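Local coordinates for protein superoxide dismutase [Fe] (Aquifex pyrophilus, PDB 1COJ) that converts superoxide radicals to hydrogen peroxide and oxygen, using one iron ion in each subunit of a homotetramer, at residues A[38-46]-A[64-75]. Residues are numbered along the deposited sequence; the frame is centred on the assembly and turned at random.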
loop_
_atom_site.group_PDB
_atom_site.type_symbol
_atom_site.label_atom_id
_atom_site.label_comp_id
_atom_site.label_asym_id
_atom_site.label_seq_id
_atom_site.Cartn_x
_atom_site.Cartn_y
_atom_site.Cartn_z
ATOM N N LYS A 38 15.099 -5.708 14.119
ATOM C CA LYS A 38 13.812 -6.295 13.773
ATOM C C LYS A 38 13.914 -7.398 12.728
ATOM O O LYS A 38 13.186 -8.394 12.799
ATOM C CB LYS A 38 12.824 -5.212 13.351
ATOM C CG LYS A 38 12.181 -4.516 14.531
ATOM C CD LYS A 38 11.393 -5.510 15.367
ATOM C CE LYS A 38 10.801 -4.848 16.585
ATOM N NZ LYS A 38 9.886 -5.783 17.278
ATOM N N TYR A 39 14.829 -7.236 11.777
ATOM C CA TYR A 39 15.031 -8.251 10.752
ATOM C C TYR A 39 15.459 -9.539 11.451
ATOM O O TYR A 39 14.962 -10.624 11.142
ATOM C CB TYR A 39 16.109 -7.813 9.754
ATOM C CG TYR A 39 16.517 -8.892 8.774
ATOM C CD1 TYR A 39 15.799 -9.107 7.597
ATOM C CD2 TYR A 39 17.615 -9.714 9.033
ATOM C CE1 TYR A 39 16.164 -10.111 6.708
ATOM C CE2 TYR A 39 17.985 -10.719 8.154
ATOM C CZ TYR A 39 17.257 -10.917 6.994
ATOM O OH TYR A 39 17.618 -11.931 6.133
ATOM N N ASN A 40 16.346 -9.401 12.433
ATOM C CA ASN A 40 16.843 -10.546 13.188
ATOM C C ASN A 40 15.737 -11.262 13.956
ATOM O O ASN A 40 15.696 -12.493 13.984
ATOM C CB ASN A 40 17.979 -10.123 14.122
ATOM C CG ASN A 40 19.279 -9.851 13.374
ATOM O OD1 ASN A 40 19.401 -10.136 12.184
ATOM N ND2 ASN A 40 20.248 -9.281 14.067
ATOM N N GLU A 41 14.824 -10.493 14.542
ATOM C CA GLU A 41 13.702 -11.055 15.291
ATOM C C GLU A 41 12.826 -11.869 14.343
ATOM O O GLU A 41 12.403 -12.983 14.664
ATOM C CB GLU A 41 12.861 -9.943 15.920
ATOM C CG GLU A 41 11.623 -10.460 16.647
ATOM C CD GLU A 41 10.731 -9.350 17.190
ATOM O OE1 GLU A 41 9.539 -9.611 17.446
ATOM O OE2 GLU A 41 11.219 -8.218 17.373
ATOM N N ILE A 42 12.551 -11.292 13.179
ATOM C CA ILE A 42 11.734 -11.944 12.165
ATOM C C ILE A 42 12.381 -13.261 11.727
ATOM O O ILE A 42 11.693 -14.275 11.606
ATOM C CB ILE A 42 11.506 -10.992 10.966
ATOM C CG1 ILE A 42 10.574 -9.849 11.394
ATOM C CG2 ILE A 42 10.947 -11.746 9.764
ATOM C CD1 ILE A 42 10.452 -8.725 10.384
ATOM N N GLN A 43 13.706 -13.263 11.579
ATOM C CA GLN A 43 14.424 -14.475 11.175
ATOM C C GLN A 43 14.263 -15.587 12.205
ATOM O O GLN A 43 14.058 -16.749 11.844
ATOM C CB GLN A 43 15.914 -14.199 10.927
ATOM C CG GLN A 43 16.197 -13.330 9.705
ATOM C CD GLN A 43 15.426 -13.764 8.469
ATOM O OE1 GLN A 43 14.640 -13.001 7.913
ATOM N NE2 GLN A 43 15.617 -15.000 8.055
ATOM N N GLU A 44 14.333 -15.226 13.482
ATOM C CA GLU A 44 14.183 -16.198 14.559
ATOM C C GLU A 44 12.782 -16.803 14.557
ATOM O O GLU A 44 12.624 -18.020 14.664
ATOM C CB GLU A 44 14.441 -15.542 15.913
ATOM C CG GLU A 44 15.846 -15.015 16.107
ATOM C CD GLU A 44 16.016 -14.362 17.463
ATOM O OE1 GLU A 44 15.127 -13.571 17.851
ATOM O OE2 GLU A 44 17.024 -14.642 18.147
ATOM N N LYS A 45 11.772 -15.948 14.426
ATOM C CA LYS A 45 10.386 -16.398 14.421
ATOM C C LYS A 45 10.035 -17.199 13.180
ATOM O O LYS A 45 9.259 -18.147 13.246
ATOM C CB LYS A 45 9.446 -15.212 14.612
ATOM C CG LYS A 45 9.546 -14.656 16.016
ATOM C CD LYS A 45 8.682 -13.437 16.242
ATOM C CE LYS A 45 8.750 -13.028 17.709
ATOM N NZ LYS A 45 7.981 -11.802 18.015
ATOM N N LEU A 46 10.654 -16.843 12.062
ATOM C CA LEU A 46 10.436 -17.532 10.801
ATOM C C LEU A 46 11.052 -18.942 10.883
ATOM O O LEU A 46 10.562 -19.876 10.256
ATOM C CB LEU A 46 11.075 -16.716 9.679
ATOM C CG LEU A 46 10.314 -16.427 8.383
ATOM C CD1 LEU A 46 8.810 -16.439 8.571
ATOM C CD2 LEU A 46 10.786 -15.083 7.849
ATOM N N TYR A 64 2.793 -16.675 9.368
ATOM C CA TYR A 64 3.768 -16.778 8.290
ATOM C C TYR A 64 3.716 -15.567 7.356
ATOM O O TYR A 64 4.751 -14.981 7.021
ATOM C CB TYR A 64 3.539 -18.059 7.486
ATOM C CG TYR A 64 4.460 -18.193 6.298
ATOM C CD1 TYR A 64 5.809 -18.502 6.469
ATOM C CD2 TYR A 64 3.990 -17.992 5.003
ATOM C CE1 TYR A 64 6.665 -18.599 5.378
ATOM C CE2 TYR A 64 4.841 -18.089 3.905
ATOM C CZ TYR A 64 6.173 -18.388 4.098
ATOM O OH TYR A 64 7.017 -18.430 3.011
ATOM N N ARG A 65 2.506 -15.204 6.934
ATOM C CA ARG A 65 2.319 -14.074 6.037
ATOM C C ARG A 65 2.864 -12.766 6.601
ATOM O O ARG A 65 3.673 -12.097 5.956
ATOM C CB ARG A 65 0.838 -13.877 5.700
ATOM C CG ARG A 65 0.587 -12.610 4.899
ATOM C CD ARG A 65 -0.888 -12.276 4.741
ATOM N NE ARG A 65 -1.062 -10.847 4.500
ATOM C CZ ARG A 65 -0.835 -10.241 3.338
ATOM N NH1 ARG A 65 -0.443 -10.935 2.278
ATOM N NH2 ARG A 65 -0.905 -8.921 3.269
ATOM N N GLU A 66 2.428 -12.413 7.807
ATOM C CA GLU A 66 2.834 -11.155 8.435
ATOM C C GLU A 66 4.347 -11.041 8.583
ATOM O O GLU A 66 4.918 -9.969 8.354
ATOM C CB GLU A 66 2.146 -10.966 9.790
ATOM C CG GLU A 66 0.661 -11.334 9.822
ATOM C CD GLU A 66 -0.146 -10.782 8.653
ATOM O OE1 GLU A 66 -0.976 -11.540 8.108
ATOM O OE2 GLU A 66 0.028 -9.604 8.279
ATOM N N LEU A 67 4.991 -12.150 8.937
ATOM C CA LEU A 67 6.444 -12.186 9.089
ATOM C C LEU A 67 7.132 -11.937 7.743
ATOM O O LEU A 67 8.116 -11.195 7.668
ATOM C CB LEU A 67 6.888 -13.535 9.667
ATOM C CG LEU A 67 6.668 -13.730 11.171
ATOM C CD1 LEU A 67 6.716 -15.204 11.552
ATOM C CD2 LEU A 67 7.723 -12.942 11.933
ATOM N N LYS A 68 6.606 -12.541 6.679
ATOM C CA LYS A 68 7.183 -12.364 5.354
ATOM C C LYS A 68 6.976 -10.938 4.840
ATOM O O LYS A 68 7.834 -10.399 4.131
ATOM C CB LYS A 68 6.598 -13.378 4.373
ATOM C CG LYS A 68 6.963 -14.827 4.674
ATOM C CD LYS A 68 8.463 -15.075 4.557
ATOM C CE LYS A 68 8.961 -14.871 3.129
ATOM N NZ LYS A 68 10.403 -15.197 2.983
ATOM N N VAL A 69 5.839 -10.340 5.185
ATOM C CA VAL A 69 5.536 -8.975 4.771
ATOM C C VAL A 69 6.559 -8.024 5.387
ATOM O O VAL A 69 7.245 -7.291 4.674
ATOM C CB VAL A 69 4.112 -8.536 5.202
ATOM C CG1 VAL A 69 3.924 -7.046 4.962
ATOM C CG2 VAL A 69 3.054 -9.311 4.428
ATOM N N GLU A 70 6.714 -8.084 6.705
ATOM C CA GLU A 70 7.655 -7.195 7.373
ATOM C C GLU A 70 9.115 -7.551 7.123
ATOM O O GLU A 70 10.006 -6.720 7.319
ATOM C CB GLU A 70 7.348 -7.090 8.871
ATOM C CG GLU A 70 5.885 -6.747 9.197
ATOM C CD GLU A 70 5.407 -5.405 8.633
ATOM O OE1 GLU A 70 4.236 -5.059 8.875
ATOM O OE2 GLU A 70 6.179 -4.692 7.956
ATOM N N GLU A 71 9.370 -8.769 6.661
ATOM C CA GLU A 71 10.734 -9.162 6.359
ATOM C C GLU A 71 11.252 -8.269 5.237
ATOM O O GLU A 71 12.401 -7.826 5.277
ATOM C CB GLU A 71 10.811 -10.623 5.924
ATOM C CG GLU A 71 12.241 -11.101 5.657
ATOM C CD GLU A 71 12.296 -12.532 5.157
ATOM O OE1 GLU A 71 11.426 -12.902 4.343
ATOM O OE2 GLU A 71 13.202 -13.286 5.573
ATOM N N THR A 72 10.404 -7.990 4.246
ATOM C CA THR A 72 10.803 -7.145 3.125
ATOM C C THR A 72 10.997 -5.699 3.579
ATOM O O THR A 72 11.913 -5.016 3.121
ATOM C CB THR A 72 9.786 -7.182 1.943
ATOM O OG1 THR A 72 8.524 -6.655 2.359
ATOM C CG2 THR A 72 9.597 -8.601 1.438
ATOM N N PHE A 73 10.152 -5.246 4.502
ATOM C CA PHE A 73 10.237 -3.884 5.022
ATOM C C PHE A 73 11.563 -3.657 5.738
ATOM O O PHE A 73 12.292 -2.704 5.438
ATOM C CB PHE A 73 9.080 -3.596 5.987
ATOM C CG PHE A 73 9.063 -2.184 6.511
ATOM C CD1 PHE A 73 8.596 -1.141 5.717
ATOM C CD2 PHE A 73 9.549 -1.896 7.787
ATOM C CE1 PHE A 73 8.609 0.174 6.184
ATOM C CE2 PHE A 73 9.568 -0.589 8.265
ATOM C CZ PHE A 73 9.100 0.451 7.461
ATOM N N ASN A 74 11.885 -4.558 6.657
ATOM C CA ASN A 74 13.107 -4.442 7.433
ATOM C C ASN A 74 14.389 -4.745 6.669
ATOM O O ASN A 74 15.380 -4.018 6.808
ATOM C CB ASN A 74 12.997 -5.262 8.723
ATOM C CG ASN A 74 11.963 -4.686 9.687
ATOM O OD1 ASN A 74 10.848 -5.190 9.801
ATOM N ND2 ASN A 74 12.327 -3.614 10.360
ATOM N N TYR A 75 14.364 -5.765 5.816
ATOM C CA TYR A 75 15.559 -6.101 5.052
ATOM C C TYR A 75 15.909 -4.972 4.097
ATOM O O TYR A 75 17.080 -4.617 3.954
ATOM C CB TYR A 75 15.386 -7.416 4.292
ATOM C CG TYR A 75 16.663 -7.902 3.642
ATOM C CD1 TYR A 75 17.815 -8.133 4.396
ATOM C CD2 TYR A 75 16.724 -8.114 2.268
ATOM C CE1 TYR A 75 19.001 -8.561 3.794
ATOM C CE2 TYR A 75 17.902 -8.541 1.654
ATOM C CZ TYR A 75 19.036 -8.763 2.421
ATOM O OH TYR A 75 20.202 -9.173 1.814
#
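Tyr39 lays its ring alongside that of Tyr75, the two side chains running in the same sense. CE1 of Tyr39 comes within 3.5 Å of CD1 of Tyr75, and the ring planes are tilted by 33°. About one turn on, Ile42 is a knob in a hole formed by Leu67, Glu70, Glu71 and Asn74. Its CG2 rests 3.6 Å from Leu67 O, while CD1 lies 3.7 Å from Glu70 O. Leu46 fills a second hole, among Tyr64, Leu67, Lys68 and Glu71. Leu46 and Leu67 lie alongside each other, running in opposite senses, with Leu46 CD1 3.7 Å from Leu67 CB.

Glu71 is a knob in return, among Tyr39, Ile42, Gln43 and Leu46. With CG anti to the backbone N (chi1 -177°), its extended chain reaches across to Leu46. Its OE1 takes Lys68 NZ on the syn lone pair at 2.9 Å. Cutting Glu71 back to an alanine is likely to cost Lys68 this salt-bridge mate and open a gap beside Leu46.

The axes of 38-46 and 64-75 approach to 9.1 Å and run nearly antiparallel, at 150°. This is the alpha-hairpin of the iron/manganese superoxide dismutases. Helix 63-86 continues to the iron ligand His81. Leu67 meets Tyr61 of a second subunit, and Lys68 and Thr72 meet strand 139-145 of a third.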